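Local coordinates for protein 4-hydroxy-tetrahydrodipicolinate synthase (Thermotoga maritima, PDB 1O5K) that probably catalyses the condensation of pyruvate with aspartate-beta-semialdehyde to 4-hydroxy-tetrahydrodipicolinate, a step of lysine biosynthesis, at residues T206-C211 / E246-L251; C233-Y236 / E242-R245. All coordinates share one frame; numbering follows the deposited sequence.

Interaction 1: residues T206-C211 / E246-L251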
ATOM      1  N   THR A 206       0.687   9.249 -20.000  1.00 23.42           N
ATOM      2  CA  THR A 206       0.449   9.237 -21.470  1.00 21.60           C
ATOM      3  C   THR A 206       1.685   8.788 -22.248  1.00 22.82           C
ATOM      4  O   THR A 206       1.608   7.900 -23.104  1.00 22.37           O
ATOM      5  CB  THR A 206       0.020  10.599 -21.956  1.00 25.45           C
ATOM      6  OG1 THR A 206      -1.140  11.017 -21.234  1.00 26.12           O
ATOM      7  CG2 THR A 206      -0.366  10.520 -23.452  1.00 25.43           C
ATOM      8  N   PHE A 207       2.824   9.423 -21.989  1.00 21.03           N
ATOM      9  CA  PHE A 207       4.064   9.076 -22.655  1.00 21.93           C
ATOM     10  C   PHE A 207       4.359   7.565 -22.587  1.00 21.14           C
ATOM     11  O   PHE A 207       4.604   6.906 -23.596  1.00 21.72           O
ATOM     12  CB  PHE A 207       5.258   9.889 -22.112  1.00 24.06           C
ATOM     13  CG  PHE A 207       6.569   9.492 -22.710  1.00 21.51           C
ATOM     14  CD1 PHE A 207       6.843   9.753 -24.044  1.00 21.49           C
ATOM     15  CD2 PHE A 207       7.529   8.776 -21.950  1.00 24.92           C
ATOM     16  CE1 PHE A 207       8.033   9.381 -24.624  1.00 26.01           C
ATOM     17  CE2 PHE A 207       8.717   8.351 -22.550  1.00 21.58           C
ATOM     18  CZ  PHE A 207       8.953   8.653 -23.883  1.00 23.70           C
ATOM     19  N   TYR A 208       4.275   7.022 -21.391  1.00 22.05           N
ATOM     20  CA  TYR A 208       4.615   5.635 -21.184  1.00 22.04           C
ATOM     21  C   TYR A 208       3.540   4.704 -21.776  1.00 20.08           C
ATOM     22  O   TYR A 208       3.874   3.639 -22.292  1.00 22.02           O
ATOM     23  CB  TYR A 208       4.938   5.345 -19.724  1.00 22.72           C
ATOM     24  CG  TYR A 208       6.185   6.036 -19.286  1.00 22.31           C
ATOM     25  CD1 TYR A 208       7.430   5.634 -19.746  1.00 23.72           C
ATOM     26  CD2 TYR A 208       6.115   7.193 -18.471  1.00 22.03           C
ATOM     27  CE1 TYR A 208       8.573   6.323 -19.412  1.00 26.23           C
ATOM     28  CE2 TYR A 208       7.289   7.881 -18.118  1.00 23.23           C
ATOM     29  CZ  TYR A 208       8.486   7.459 -18.585  1.00 25.84           C
ATOM     30  OH  TYR A 208       9.652   8.138 -18.253  1.00 28.10           O
ATOM     31  N   LEU A 209       2.284   5.123 -21.726  1.00 22.13           N
ATOM     32  CA  LEU A 209       1.227   4.392 -22.382  1.00 23.95           C
ATOM     33  C   LEU A 209       1.369   4.394 -23.886  1.00 23.66           C
ATOM     34  O   LEU A 209       1.145   3.354 -24.500  1.00 22.45           O
ATOM     35  CB  LEU A 209      -0.144   4.893 -21.945  1.00 24.17           C
ATOM     36  CG  LEU A 209      -1.281   4.128 -22.577  1.00 24.05           C
ATOM     37  CD1 LEU A 209      -2.293   3.865 -21.428  1.00 31.93           C
ATOM     38  CD2 LEU A 209      -1.826   4.946 -23.725  1.00 27.04           C
ATOM     39  N   LEU A 210       1.790   5.518 -24.488  1.00 23.56           N
ATOM     40  CA  LEU A 210       2.156   5.495 -25.909  1.00 23.54           C
ATOM     41  C   LEU A 210       3.272   4.477 -26.193  1.00 23.01           C
ATOM     42  O   LEU A 210       3.183   3.707 -27.149  1.00 18.59           O
ATOM     43  CB  LEU A 210       2.548   6.920 -26.393  1.00 22.76           C
ATOM     44  CG  LEU A 210       1.333   7.892 -26.382  1.00 23.17           C
ATOM     45  CD1 LEU A 210       1.817   9.283 -26.517  1.00 25.12           C
ATOM     46  CD2 LEU A 210       0.368   7.528 -27.541  1.00 30.03           C
ATOM     47  N   CYS A 211       4.332   4.482 -25.372  1.00 20.97           N
ATOM     48  CA  CYS A 211       5.482   3.583 -25.520  1.00 20.18           C
ATOM     49  C   CYS A 211       5.020   2.128 -25.399  1.00 20.97           C
ATOM     50  O   CYS A 211       5.576   1.249 -26.099  1.00 20.38           O
ATOM     51  CB  CYS A 211       6.570   3.878 -24.473  1.00 21.44           C
ATOM     52  SG  CYS A 211       7.453   5.427 -24.772  1.00 22.98           S
ATOM     53  N   GLU A 246      10.300  14.959 -24.227  1.00 24.73           N
ATOM     54  CA  GLU A 246      10.591  16.342 -23.820  1.00 26.76           C
ATOM     55  C   GLU A 246       9.311  17.144 -23.532  1.00 25.70           C
ATOM     56  O   GLU A 246       9.271  17.958 -22.593  1.00 24.90           O
ATOM     57  CB  GLU A 246      11.382  17.090 -24.891  1.00 26.34           C
ATOM     58  CG  GLU A 246      12.837  16.695 -24.990  1.00 34.29           C
ATOM     59  N   VAL A 247       8.275  16.963 -24.343  1.00 23.93           N
ATOM     60  CA  VAL A 247       6.989  17.626 -24.046  1.00 22.25           C
ATOM     61  C   VAL A 247       6.461  17.138 -22.710  1.00 24.15           C
ATOM     62  O   VAL A 247       5.977  17.892 -21.880  1.00 22.92           O
ATOM     63  CB  VAL A 247       5.910  17.373 -25.142  1.00 23.94           C
ATOM     64  CG1 VAL A 247       4.599  18.010 -24.726  1.00 25.97           C
ATOM     65  CG2 VAL A 247       6.377  17.885 -26.495  1.00 25.93           C
ATOM     66  N   HIS A 248       6.500  15.828 -22.518  1.00 21.53           N
ATOM     67  CA  HIS A 248       6.084  15.206 -21.272  1.00 22.38           C
ATOM     68  C   HIS A 248       6.829  15.817 -20.074  1.00 22.29           C
ATOM     69  O   HIS A 248       6.244  16.170 -19.027  1.00 24.07           O
ATOM     70  CB  HIS A 248       6.346  13.711 -21.370  1.00 22.49           C
ATOM     71  CG  HIS A 248       6.422  12.998 -20.053  1.00 21.36           C
ATOM     72  ND1 HIS A 248       5.292  12.596 -19.361  1.00 22.49           N
ATOM     73  CD2 HIS A 248       7.484  12.543 -19.346  1.00 27.46           C
ATOM     74  CE1 HIS A 248       5.673  11.938 -18.270  1.00 27.45           C
ATOM     75  NE2 HIS A 248       6.996  11.925 -18.228  1.00 29.33           N
ATOM     76  N   ARG A 249       8.124  15.944 -20.220  1.00 19.76           N
ATOM     77  CA  ARG A 249       8.944  16.493 -19.146  1.00 21.89           C
ATOM     78  C   ARG A 249       8.619  17.954 -18.875  1.00 23.82           C
ATOM     79  O   ARG A 249       8.523  18.374 -17.727  1.00 23.59           O
ATOM     80  CB  ARG A 249      10.428  16.301 -19.461  1.00 26.12           C
ATOM     81  CG  ARG A 249      10.845  14.774 -19.538  1.00 28.78           C
ATOM     82  CD  ARG A 249      10.951  14.136 -18.188  1.00 40.45           C
ATOM     83  NE  ARG A 249      11.131  12.665 -18.142  1.00 32.39           N
ATOM     84  CZ  ARG A 249      12.246  12.030 -18.507  1.00 39.72           C
ATOM     85  NH1 ARG A 249      13.280  12.679 -19.070  1.00 36.51           N
ATOM     86  NH2 ARG A 249      12.323  10.716 -18.355  1.00 34.73           N
ATOM     87  N   LYS A 250       8.396  18.728 -19.920  1.00 22.09           N
ATOM     88  CA  LYS A 250       8.088  20.177 -19.727  1.00 27.02           C
ATOM     89  C   LYS A 250       6.738  20.425 -19.060  1.00 27.88           C
ATOM     90  O   LYS A 250       6.561  21.420 -18.340  1.00 25.67           O
ATOM     91  CB  LYS A 250       8.176  20.893 -21.043  1.00 30.96           C
ATOM     92  CG  LYS A 250       9.612  21.123 -21.488  1.00 36.72           C
ATOM     93  CD  LYS A 250       9.659  21.872 -22.813  1.00 47.54           C
ATOM     94  CE  LYS A 250      11.094  21.923 -23.344  1.00 56.34           C
ATOM     95  NZ  LYS A 250      11.234  22.697 -24.617  1.00 63.88           N
ATOM     96  N   LEU A 251       5.803  19.496 -19.300  1.00 24.27           N
ATOM     97  CA  LEU A 251       4.450  19.534 -18.773  1.00 28.25           C
ATOM     98  C   LEU A 251       4.326  18.959 -17.377  1.00 30.39           C
ATOM     99  O   LEU A 251       3.313  19.172 -16.694  1.00 29.57           O
ATOM    100  CB  LEU A 251       3.492  18.749 -19.659  1.00 29.41           C
ATOM    101  CG  LEU A 251       3.101  19.449 -20.930  1.00 33.59           C
ATOM    102  CD1 LEU A 251       2.215  18.555 -21.769  1.00 29.46           C
ATOM    103  CD2 LEU A 251       2.406  20.771 -20.619  1.00 40.21           C
TER
HETATM  104  O   HOH W   1       2.914  11.763 -20.091  1.00 14.77           O
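Phe-207 and Tyr-208 meet His-248 in an aromatic cluster on the outside of the TIM barrel, where the helix preceding strand 216-219 faces a long helix of the C-terminal region. The short segments run nearly antiparallel, their axes 10.6 Å apart at closest approach. Phe-207 makes its contact through the first carbon of the side chain: CB lies over one face of the imidazole, 4.1 Å from the centroid of the His-248 ring, in a CH-pi contact. With CG anti to the backbone N (chi1 176°), the phenyl ring itself is carried past the histidine, and the two planes, 28° apart, are slid so far that they barely overlap. A water links the same two residues, accepting from Phe-207 N and lying 2.6 Å from His-248 ND1, and so probably helps to fix the rotation of the imidazole. Next along the helix, Tyr-208 turns its edge toward the face of His-248 in an offset edge-to-face pair, with planes at 85°. Its CE2 comes within 4.1 Å of His-248 NE2. Beyond the ring, the hydroxyl lies beside Arg-249 at the guanidinium edge, Tyr-208 OH being 3.7 Å from Arg-249 NH2, which is hydrogen-bonded to the carbonyl of Ala-212 of the second subunit. On OD2 of Asp-183 of that subunit converge Tyr-208 OH and His-248 NE2, by hydrogen bonds, and Arg-249 NE, by a salt bridge.

Interaction 2: residues C233-Y236 / E242-R245; sequences CAEY and EKSR
Glu-235 and Ser-244 bring the two backbones together, their CA atoms only 5.1 Å apart, as helix 241-257 runs back alongside the last turns of helix 226-237. The main chain itself takes part in this close approach: Glu-235 CB rests 3.8 Å from Ser-244 N, while Ser-244 CB packs against the backbone N and the CB of Tyr-236. A small residue at the crossing thus lets one helix lie against the other with little side chain between them. Ser-244 OG is anti to its own amide (chi1 -179°), which turns the hydroxyl into the seam. There it lies 3.6 Å from Tyr-236 CB, near the plane of the tyrosine ring and at its edge, and it is hydrogen-bonded to the carbonyl of Leu-232, so this polar atom of a buried residue is satisfied by the neighbouring helix. The arrangement is a helical hairpin, two successive helices joined by a very short turn, in the region that follows the last barrel strand. On the outer side of the hairpin, Glu-235 bends at chi2 (-73°) and lays its carboxylate alongside the aliphatic part of Lys-243, with OE1 3.6 Å from Lys-243 CD. The extended lysine carries its amino group onward, leaving NZ 4.9 Å from Glu-235 OE1, a distance at which any attraction is only long-range. That oxygen instead takes a hydrogen bond from Asn-240 ND2 in the turn. Were Glu-235 an alanine, this amide would probably lose its mate and the methylenes of Lys-243 their cover. Tyr-236 sends its ring the other way, toward Leu-210 and Cys-211 and onto Leu-241 of the second subunit.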
ATOM      1  N   CYS A 233       1.412  13.692 -28.052  1.00 25.68           N
ATOM      2  CA  CYS A 233       0.994  12.500 -28.818  1.00 23.70           C
ATOM      3  C   CYS A 233       1.485  12.563 -30.253  1.00 24.19           C
ATOM      4  O   CYS A 233       2.044  11.599 -30.773  1.00 24.36           O
ATOM      5  CB  CYS A 233      -0.517  12.320 -28.776  1.00 22.55           C
ATOM      6  SG  CYS A 233      -1.190  12.164 -27.088  1.00 29.20           S
ATOM      7  N   ALA A 234       1.314  13.715 -30.886  1.00 23.15           N
ATOM      8  CA  ALA A 234       1.667  13.885 -32.281  1.00 25.56           C
ATOM      9  C   ALA A 234       3.137  13.591 -32.548  1.00 25.98           C
ATOM     10  O   ALA A 234       3.486  12.900 -33.549  1.00 23.32           O
ATOM     11  CB  ALA A 234       1.306  15.298 -32.749  1.00 27.01           C
ATOM     12  N   GLU A 235       4.014  14.085 -31.675  1.00 23.98           N
ATOM     13  CA  GLU A 235       5.412  13.777 -31.801  1.00 23.40           C
ATOM     14  C   GLU A 235       5.682  12.273 -31.684  1.00 23.11           C
ATOM     15  O   GLU A 235       6.515  11.723 -32.423  1.00 22.66           O
ATOM     16  CB  GLU A 235       6.238  14.564 -30.776  1.00 25.66           C
ATOM     17  CG  GLU A 235       6.336  16.042 -31.043  1.00 27.21           C
ATOM     18  CD  GLU A 235       7.240  16.397 -32.209  1.00 36.27           C
ATOM     19  OE1 GLU A 235       7.759  15.494 -32.904  1.00 35.07           O
ATOM     20  OE2 GLU A 235       7.424  17.592 -32.459  1.00 38.80           O
ATOM     21  N   TYR A 236       4.961  11.595 -30.792  1.00 24.83           N
ATOM     22  CA  TYR A 236       5.163  10.169 -30.614  1.00 23.78           C
ATOM     23  C   TYR A 236       4.741   9.446 -31.890  1.00 25.80           C
ATOM     24  O   TYR A 236       5.491   8.640 -32.437  1.00 24.82           O
ATOM     25  CB  TYR A 236       4.379   9.607 -29.404  1.00 23.96           C
ATOM     26  CG  TYR A 236       4.684   8.160 -29.186  1.00 25.30           C
ATOM     27  CD1 TYR A 236       5.752   7.771 -28.395  1.00 24.02           C
ATOM     28  CD2 TYR A 236       4.032   7.179 -29.913  1.00 21.98           C
ATOM     29  CE1 TYR A 236       6.063   6.437 -28.232  1.00 25.15           C
ATOM     30  CE2 TYR A 236       4.367   5.851 -29.781  1.00 26.47           C
ATOM     31  CZ  TYR A 236       5.386   5.486 -28.958  1.00 26.87           C
ATOM     32  OH  TYR A 236       5.738   4.167 -28.882  1.00 25.78           O
ATOM     33  N   GLU A 242      11.947  10.981 -28.519  1.00 23.10           N
ATOM     34  CA  GLU A 242      12.651  11.901 -27.606  1.00 23.62           C
ATOM     35  C   GLU A 242      11.963  13.243 -27.555  1.00 24.44           C
ATOM     36  O   GLU A 242      11.884  13.806 -26.490  1.00 22.04           O
ATOM     37  CB  GLU A 242      14.112  12.033 -28.000  1.00 26.93           C
ATOM     38  CG  GLU A 242      14.911  10.725 -27.790  1.00 29.29           C
ATOM     39  CD  GLU A 242      14.779   9.680 -28.895  1.00 37.71           C
ATOM     40  OE1 GLU A 242      15.214   8.503 -28.636  1.00 34.05           O
ATOM     41  OE2 GLU A 242      14.279  10.014 -30.028  1.00 31.19           O
ATOM     42  N   LYS A 243      11.373  13.714 -28.655  1.00 23.17           N
ATOM     43  CA  LYS A 243      10.645  14.990 -28.615  1.00 27.68           C
ATOM     44  C   LYS A 243       9.357  14.841 -27.835  1.00 26.69           C
ATOM     45  O   LYS A 243       8.975  15.750 -27.071  1.00 26.75           O
ATOM     46  CB  LYS A 243      10.333  15.517 -30.014  1.00 27.75           C
ATOM     47  CG  LYS A 243      11.546  15.840 -30.861  1.00 35.88           C
ATOM     48  CD  LYS A 243      11.127  16.565 -32.150  1.00 37.83           C
ATOM     49  CE  LYS A 243      12.327  16.994 -32.943  1.00 45.34           C
ATOM     50  NZ  LYS A 243      11.949  17.560 -34.287  1.00 49.60           N
ATOM     51  N   SER A 244       8.680  13.703 -27.986  1.00 24.19           N
ATOM     52  CA  SER A 244       7.488  13.417 -27.171  1.00 22.80           C
ATOM     53  C   SER A 244       7.851  13.433 -25.673  1.00 22.85           C
ATOM     54  O   SER A 244       7.156  14.057 -24.865  1.00 23.23           O
ATOM     55  CB  SER A 244       6.837  12.080 -27.562  1.00 22.60           C
ATOM     56  OG  SER A 244       5.667  11.776 -26.820  1.00 22.84           O
ATOM     57  N   ARG A 245       8.956  12.775 -25.326  1.00 21.48           N
ATOM     58  CA  ARG A 245       9.387  12.706 -23.939  1.00 22.47           C
ATOM     59  C   ARG A 245       9.691  14.119 -23.395  1.00 22.71           C
ATOM     60  O   ARG A 245       9.375  14.434 -22.227  1.00 22.69           O
ATOM     61  CB  ARG A 245      10.638  11.846 -23.825  1.00 21.98           C
ATOM     62  CG  ARG A 245      11.082  11.648 -22.342  1.00 22.90           C
ATOM     63  CD  ARG A 245      12.182  10.598 -22.231  1.00 23.68           C
ATOM     64  NE  ARG A 245      13.334  11.019 -22.976  1.00 24.71           N
ATOM     65  CZ  ARG A 245      14.138  10.250 -23.716  1.00 26.03           C
ATOM     66  NH1 ARG A 245      13.936   8.950 -23.876  1.00 22.24           N
ATOM     67  NH2 ARG A 245      15.136  10.805 -24.349  1.00 30.25           N
TER

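In the fold
Interactions 1 and 2 share helix 241-257, their centres about 7 Å apart, so that neighbouring turns of one helix serve different surroundings. Interaction 1 is buried, joins elements distant in sequence and gathers aromatic rings, the polar ends of the tyrosine and histidine being held by the second subunit. Interaction 2 is partly exposed and local: it closes a hairpin between consecutive helices, by close backbone approach within and by a carboxylate beside lysine methylenes at the surface. The two meet directly, Phe-207 CD1 lying 3.6 Å from Ser-244 OG and Tyr-236 OH packing on Cys-211 CA at 3.4 Å. Both also border the second subunit, away from the predicted catalytic residues.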